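Local coordinates for protein esterase (uncultured bacterium pCosCE1, PDB 7ATL) that probably hydrolyses carboxylic esters as a family VIII esterase with a beta-lactamase-like fold, and also transfers acyl groups to other acceptors as a promiscuous acyltransferase, at residues A[340-345]-A[366-371]; A[29-34]-A[55-60]. All blocks are in the same frame, centred on the assembly; numbering follows the deposited sequence.

Both contacts rest on the same antiparallel sheet of the beta-lactamase-like domain, and their centres lie 15 Å apart, with nearest atoms about 7 Å from each other, so they do not meet. Contact 2 comes first in the sequence: it sets the loop at 55-60 against strand 27-34. Contact 1 follows much later, placing the short helix 366-369 against the turn between strands 337-341 and 345-350. Strand 355-361 lies between 27-34 and 345-350 in the sheet, so N-terminal and C-terminal parts of the chain are joined there. Contact 1 touches residues of a probable SxxK motif and so probably adjoins the active site, whereas contact 2 packs a loop against the sheet.

Contact 1: residues A[340-345]-A[366-371]; sequences GGVYGH and EGMSGR
The tight turn joining antiparallel strands 337-341 and 345-350 packs against the short helix 366-369, with Met368 lying along Gly341 and Val342. A classic beta bulge shapes the turn: Gly344 and His345 together stand across from Gly341, whose O accepts from the N of each. The side chain of Met368 follows this backbone. Its CB lies 3.3 Å from Gly341 O, and with chi1 (171°) and chi2 both extended, SD reaches 3.6 Å from Val342 CA. Beside it, Val342 points the same way and offers CG1 to the sulfur at 3.9 Å. Further round the turn the contact is backbone on backbone, glycine against glycine: Gly367 CA directs a CA-H...O contact at Gly344 O, 3.4 Å away, and the CA atoms of these two residues are 3.7 Å apart. Met368 CA makes a second such contact with His345 O. No direct hydrogen bond joins the segments, but one water does, donating to His345 O at 2.8 Å and to Met368 O at 2.6 Å. The His345 side chain turns away, its NE2 bonded to Arg62 O and its ND1 to Thr361 N. Gly341 also touches a probable SxxK motif, which would include Ser65 and Lys68. The arrangement is a bulged beta-hairpin, whose strand 337-341 probably corresponds to the one lining the active site in serine beta-lactamases.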
# COMPACT_ATOMS: atom_id res chain seq x y z
N GLY A 340 3.61 3.28 -1.60
CA GLY A 340 4.23 3.17 -0.26
C GLY A 340 3.22 2.79 0.82
O GLY A 340 2.20 2.12 0.48
N GLY A 341 3.50 3.23 2.06
CA GLY A 341 2.69 2.98 3.26
C GLY A 341 3.00 3.97 4.36
O GLY A 341 4.18 4.20 4.64
N VAL A 342 1.98 4.52 5.01
CA VAL A 342 2.21 5.55 6.07
C VAL A 342 3.07 4.96 7.18
O VAL A 342 3.78 5.74 7.79
CB VAL A 342 0.90 6.11 6.64
CG1 VAL A 342 0.03 6.73 5.56
CG2 VAL A 342 0.12 5.06 7.42
N TYR A 343 3.03 3.66 7.48
CA TYR A 343 3.86 3.10 8.59
C TYR A 343 5.36 3.26 8.29
O TYR A 343 6.16 3.20 9.24
CB TYR A 343 3.48 1.65 8.93
CG TYR A 343 2.36 1.51 9.93
CD1 TYR A 343 2.51 1.99 11.22
CD2 TYR A 343 1.16 0.90 9.60
CE1 TYR A 343 1.49 1.87 12.16
CE2 TYR A 343 0.14 0.76 10.53
CZ TYR A 343 0.31 1.25 11.81
OH TYR A 343 -0.67 1.14 12.74
N GLY A 344 5.72 3.39 7.01
CA GLY A 344 7.05 3.88 6.59
C GLY A 344 7.63 3.07 5.45
O GLY A 344 8.76 2.64 5.60
N HIS A 345 6.91 2.88 4.34
CA HIS A 345 7.34 1.94 3.26
C HIS A 345 7.33 2.63 1.90
O HIS A 345 6.55 3.61 1.72
CB HIS A 345 6.51 0.66 3.22
CG HIS A 345 6.17 0.06 4.54
ND1 HIS A 345 7.11 -0.14 5.54
CD2 HIS A 345 4.99 -0.39 5.03
CE1 HIS A 345 6.51 -0.71 6.57
NE2 HIS A 345 5.20 -0.85 6.29
N GLU A 366 9.06 9.10 7.83
CA GLU A 366 10.35 9.21 7.10
C GLU A 366 10.40 8.11 6.03
O GLU A 366 10.69 8.43 4.88
CB GLU A 366 11.56 9.21 8.05
CG GLU A 366 12.93 9.26 7.37
CD GLU A 366 13.31 10.49 6.55
OE1 GLU A 366 12.75 11.57 6.78
OE2 GLU A 366 14.20 10.36 5.69
N GLY A 367 10.05 6.88 6.37
CA GLY A 367 10.09 5.74 5.43
C GLY A 367 9.18 5.89 4.21
O GLY A 367 9.41 5.19 3.21
N MET A 368 8.14 6.73 4.28
CA MET A 368 7.13 6.82 3.21
C MET A 368 7.44 8.05 2.37
O MET A 368 7.52 7.91 1.12
CB MET A 368 5.72 6.98 3.77
CG MET A 368 4.69 7.29 2.70
SD MET A 368 3.08 7.76 3.36
CE MET A 368 3.36 9.44 3.89
N SER A 369 7.52 9.20 3.03
CA SER A 369 7.55 10.54 2.38
C SER A 369 8.83 11.30 2.71
O SER A 369 9.01 12.37 2.15
CB SER A 369 6.35 11.35 2.77
OG SER A 369 6.27 11.48 4.18
N GLY A 370 9.69 10.78 3.58
CA GLY A 370 10.94 11.47 3.95
C GLY A 370 11.98 11.42 2.84
O GLY A 370 11.62 11.08 1.70
N ARG A 371 13.23 11.70 3.17
CA ARG A 371 14.37 11.61 2.22
C ARG A 371 14.74 10.13 1.97
O ARG A 371 15.20 9.82 0.86
CB ARG A 371 15.52 12.49 2.74
CG ARG A 371 15.29 13.98 2.49
CD ARG A 371 16.05 14.91 3.42
NE ARG A 371 17.50 14.88 3.20
CZ ARG A 371 18.43 14.40 4.04
NH1 ARG A 371 19.70 14.44 3.69
NH2 ARG A 371 18.10 13.88 5.22
O HOH W 1 6.47 5.81 -0.06

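Contact 2: residues A[29-34]-A[55-60]; sequences VVLIAR and MVRETQ
Val29, near the start of strand 27-34, puts its two methyls into the curve of the loop formed by Met55, Val56 and Arg57. CG1 is anti to the backbone N (chi1 178°) and heads for Arg57 O at 3.8 Å, while CG2 faces Val56 O at 3.4 Å. CG2 also meets Met55 CG at 3.7 Å, where the two side chains pass at a slant; the methionine chain is bent at chi2 and chi3, and its SD stays near the same methyl, 4.1 Å from Val29 CG2. From Val56 to Thr59 the loop makes a type I turn, and Val56 O is gripped twice: Thr59 N donates to it at 3.1 Å and Thr59 OG1 at 2.8 Å, both from the same face of the carbonyl plane. The hydroxyl arrives with a C=O...donor angle of 118°, tilted 33° from that plane. Two residues on from Val29, Leu31 also points to the loop side of the sheet. Its CD2 sits 3.9 Å above one face of the Arg57 guanidinium, displaced toward the rim, the two side chains crossing at about a right angle. Arg57 reaches this place extended from CG to NE, and its NH2 forms a salt bridge with Asp272 OD1. Helix 271-283 also packs on Leu31 through Ala271 and Leu275. No hydrogen bond crosses between the segments: the strand brings hydrocarbon to a methionine chain, two carbonyl oxygens and a guanidinium face, the turn bonds help to hold the loop's shape, and Asp272 meets the arginine's charge.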
# COMPACT_ATOMS: atom_id res chain seq x y z
N VAL A 29 14.26 -3.03 6.46
CA VAL A 29 14.65 -4.16 5.58
C VAL A 29 14.50 -3.68 4.13
O VAL A 29 13.39 -3.27 3.79
CB VAL A 29 13.78 -5.39 5.87
CG1 VAL A 29 14.13 -6.54 4.94
CG2 VAL A 29 13.88 -5.79 7.32
N VAL A 30 15.58 -3.69 3.36
CA VAL A 30 15.62 -3.25 1.93
C VAL A 30 16.08 -4.42 1.05
O VAL A 30 17.17 -4.95 1.30
CB VAL A 30 16.56 -2.04 1.76
CG1 VAL A 30 16.75 -1.71 0.29
CG2 VAL A 30 16.07 -0.81 2.52
N LEU A 31 15.28 -4.77 0.05
CA LEU A 31 15.54 -5.87 -0.93
C LEU A 31 15.57 -5.28 -2.36
O LEU A 31 14.71 -4.43 -2.71
CB LEU A 31 14.43 -6.92 -0.81
CG LEU A 31 14.21 -7.54 0.57
CD1 LEU A 31 13.18 -8.67 0.50
CD2 LEU A 31 15.49 -8.07 1.18
N ILE A 32 16.55 -5.69 -3.17
CA ILE A 32 16.64 -5.29 -4.60
C ILE A 32 16.87 -6.54 -5.44
O ILE A 32 17.79 -7.33 -5.11
CB ILE A 32 17.74 -4.24 -4.83
CG1 ILE A 32 17.54 -3.02 -3.95
CG2 ILE A 32 17.82 -3.88 -6.31
CD1 ILE A 32 18.83 -2.34 -3.57
N ALA A 33 16.04 -6.71 -6.48
CA ALA A 33 16.15 -7.76 -7.51
C ALA A 33 16.47 -7.10 -8.84
O ALA A 33 16.00 -5.96 -9.07
CB ALA A 33 14.85 -8.53 -7.58
N ARG A 34 17.30 -7.75 -9.66
CA ARG A 34 17.39 -7.45 -11.11
C ARG A 34 17.09 -8.73 -11.88
O ARG A 34 17.66 -9.80 -11.52
CB ARG A 34 18.74 -6.85 -11.49
CG ARG A 34 18.76 -6.30 -12.91
CD ARG A 34 20.14 -5.91 -13.34
NE ARG A 34 20.57 -4.78 -12.53
CZ ARG A 34 21.57 -4.79 -11.64
NH1 ARG A 34 22.29 -5.89 -11.42
NH2 ARG A 34 21.85 -3.69 -10.97
N MET A 55 16.84 -5.51 14.00
CA MET A 55 16.02 -5.78 12.79
C MET A 55 16.67 -6.94 12.04
O MET A 55 17.91 -6.92 11.90
CB MET A 55 15.97 -4.55 11.87
CG MET A 55 14.97 -4.70 10.70
SD MET A 55 13.22 -4.62 11.17
CE MET A 55 13.07 -2.84 11.32
N VAL A 56 15.88 -7.93 11.63
CA VAL A 56 16.34 -9.05 10.78
C VAL A 56 15.47 -9.06 9.50
O VAL A 56 14.42 -8.38 9.46
CB VAL A 56 16.29 -10.40 11.54
CG1 VAL A 56 17.17 -10.39 12.80
CG2 VAL A 56 14.88 -10.85 11.87
N ARG A 57 15.92 -9.81 8.49
CA ARG A 57 15.30 -9.87 7.14
C ARG A 57 13.86 -10.37 7.26
O ARG A 57 12.99 -9.84 6.53
CB ARG A 57 16.15 -10.77 6.24
CG ARG A 57 15.75 -10.72 4.78
CD ARG A 57 16.49 -11.75 3.97
NE ARG A 57 15.95 -11.87 2.62
CZ ARG A 57 16.66 -12.14 1.54
NH1 ARG A 57 17.98 -12.31 1.61
NH2 ARG A 57 16.07 -12.23 0.36
N GLU A 58 13.62 -11.32 8.17
CA GLU A 58 12.30 -11.99 8.39
C GLU A 58 11.37 -11.13 9.26
O GLU A 58 10.21 -11.53 9.43
CB GLU A 58 12.46 -13.36 9.08
CG GLU A 58 13.44 -14.30 8.40
CD GLU A 58 14.92 -14.05 8.70
OE1 GLU A 58 15.22 -13.67 9.85
OE2 GLU A 58 15.74 -14.22 7.77
N THR A 59 11.83 -9.99 9.80
CA THR A 59 10.96 -9.13 10.64
C THR A 59 9.69 -8.76 9.87
O THR A 59 9.77 -8.26 8.73
CB THR A 59 11.67 -7.85 11.11
OG1 THR A 59 12.84 -8.22 11.82
CG2 THR A 59 10.77 -7.01 12.00
N GLN A 60 8.54 -8.99 10.49
CA GLN A 60 7.21 -8.67 9.92
C GLN A 60 6.89 -7.20 10.21
O GLN A 60 7.31 -6.66 11.28
CB GLN A 60 6.14 -9.60 10.49
CG GLN A 60 5.00 -9.83 9.53
CD GLN A 60 3.78 -10.44 10.19
OE1 GLN A 60 3.50 -10.21 11.37
NE2 GLN A 60 3.02 -11.19 9.40